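Side-chain contact in NAD nucleotidase (Haemophilus influenzae, PDB 3ZTV), which degrades NAD to adenosine and nicotinamide riboside, and also removes phosphate from nucleoside 5'-monophosphates, most actively from AMP: residues Lys52-Lys55 against Leu56-Lys59. Residues are numbered along the deposited sequence; the frame is centred on the assembly and turned at random.
Sequences KLNK and LRKK
Two successive turns of helix 46-59, in the calcineurin-like phosphoesterase part, bring K52, N54 and K55 against L56, R57 and K58. Two regular alpha-helical bonds join the turns: L56 N to K52 O and R57 N to L53 O, both 2.9 Å. Those from K58 N to N54 O and K59 N to K55 O are weak. The N54 and R57 side chains meet through a water. It donates to N54 OD1 at 2.8 Å and accepts from R57 NH1, in the plane of the guanidinium at its edge. R57 CG sits between the backbone N and the carbonyl carbon (chi1 76°), 3.3 Å from L53 O. The base of the chain leans over the preceding turn; the guanidinium runs outward. R57 NH1 also bonds to N94 O. K52 CG touches L56 CD1 at 3.8 Å. K58 CG lies 3.2 Å from K55 O, and the two lysine chains run side by side, K58 NZ 4.0 Å from K55 CG. K55 NZ forms a salt bridge with D334, while K52 NZ bonds to S331 OG. L53, L56 and R57 pack on L16 of strand 11-18, L53 and R57 also on V65 of strand 63-67, and L56 on H292 of strand 284-295.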
loop_
_atom_site.group_PDB
_atom_site.type_symbol
_atom_site.label_atom_id
_atom_site.label_comp_id
_atom_site.label_asym_id
_atom_site.label_seq_id
_atom_site.Cartn_x
_atom_site.Cartn_y
_atom_site.Cartn_z
ATOM N N LYS A 52 19.114 33.391 12.360
ATOM C CA LYS A 52 19.496 32.299 13.249
ATOM C C LYS A 52 20.144 31.131 12.497
ATOM O O LYS A 52 21.159 30.580 12.945
ATOM C CB LYS A 52 18.303 31.827 14.092
ATOM C CG LYS A 52 18.653 30.740 15.106
ATOM C CD LYS A 52 18.913 31.287 16.499
ATOM C CE LYS A 52 20.194 32.093 16.581
ATOM N NZ LYS A 52 20.599 32.352 18.007
ATOM N N LEU A 53 19.573 30.744 11.359
ATOM C CA LEU A 53 20.185 29.707 10.529
ATOM C C LEU A 53 21.597 30.119 10.101
ATOM O O LEU A 53 22.526 29.308 10.151
ATOM C CB LEU A 53 19.321 29.401 9.298
ATOM C CG LEU A 53 18.005 28.659 9.533
ATOM C CD1 LEU A 53 17.202 28.616 8.231
ATOM C CD2 LEU A 53 18.240 27.261 10.075
ATOM N N ASN A 54 21.765 31.377 9.697
ATOM C CA ASN A 54 23.065 31.847 9.248
ATOM C C ASN A 54 24.098 31.781 10.360
ATOM O O ASN A 54 25.231 31.357 10.139
ATOM C CB ASN A 54 22.976 33.272 8.693
ATOM C CG ASN A 54 22.348 33.322 7.309
ATOM O OD1 ASN A 54 22.217 32.294 6.649
ATOM N ND2 ASN A 54 21.975 34.519 6.859
ATOM N N LYS A 55 23.716 32.198 11.558
ATOM C CA LYS A 55 24.653 32.180 12.670
ATOM C C LYS A 55 24.977 30.761 13.126
ATOM O O LYS A 55 26.133 30.448 13.421
ATOM C CB LYS A 55 24.123 33.021 13.827
ATOM C CG LYS A 55 24.168 34.504 13.532
ATOM C CD LYS A 55 23.760 35.336 14.724
ATOM C CE LYS A 55 22.251 35.439 14.838
ATOM N NZ LYS A 55 21.852 36.503 15.811
ATOM N N LEU A 56 23.974 29.893 13.188
ATOM C CA LEU A 56 24.218 28.528 13.658
ATOM C C LEU A 56 25.028 27.707 12.662
ATOM O O LEU A 56 25.926 26.956 13.053
ATOM C CB LEU A 56 22.916 27.809 14.016
ATOM C CG LEU A 56 22.146 28.402 15.201
ATOM C CD1 LEU A 56 20.839 27.636 15.422
ATOM C CD2 LEU A 56 22.997 28.421 16.478
ATOM N N ARG A 57 24.740 27.855 11.375
ATOM C CA ARG A 57 25.439 27.049 10.376
ATOM C C ARG A 57 26.932 27.394 10.313
ATOM O O ARG A 57 27.749 26.533 9.999
ATOM C CB ARG A 57 24.774 27.144 8.996
ATOM C CG ARG A 57 25.044 28.430 8.246
ATOM C CD ARG A 57 24.131 28.538 7.037
ATOM N NE ARG A 57 24.453 27.549 6.007
ATOM C CZ ARG A 57 23.649 27.241 4.994
ATOM N NH1 ARG A 57 22.464 27.819 4.882
ATOM N NH2 ARG A 57 24.029 26.341 4.098
ATOM N N LYS A 58 27.298 28.633 10.639
ATOM C CA LYS A 58 28.714 29.007 10.651
ATOM C C LYS A 58 29.417 28.552 11.928
ATOM O O LYS A 58 30.638 28.399 11.947
ATOM C CB LYS A 58 28.887 30.510 10.448
ATOM C CG LYS A 58 28.714 31.333 11.693
ATOM C CD LYS A 58 28.526 32.792 11.330
ATOM C CE LYS A 58 28.753 33.691 12.526
ATOM N NZ LYS A 58 27.969 34.927 12.413
ATOM N N LYS A 59 28.636 28.325 12.982
ATOM C CA LYS A 59 29.142 27.920 14.288
ATOM C C LYS A 59 29.405 26.413 14.386
ATOM O O LYS A 59 30.295 25.973 15.114
ATOM C CB LYS A 59 28.139 28.333 15.373
ATOM C CG LYS A 59 28.479 27.822 16.758
ATOM C CD LYS A 59 27.480 28.305 17.790
ATOM C CE LYS A 59 27.870 27.816 19.170
ATOM N NZ LYS A 59 26.984 28.363 20.229
HETATM O O HOH W 1 21.155 29.704 6.520
#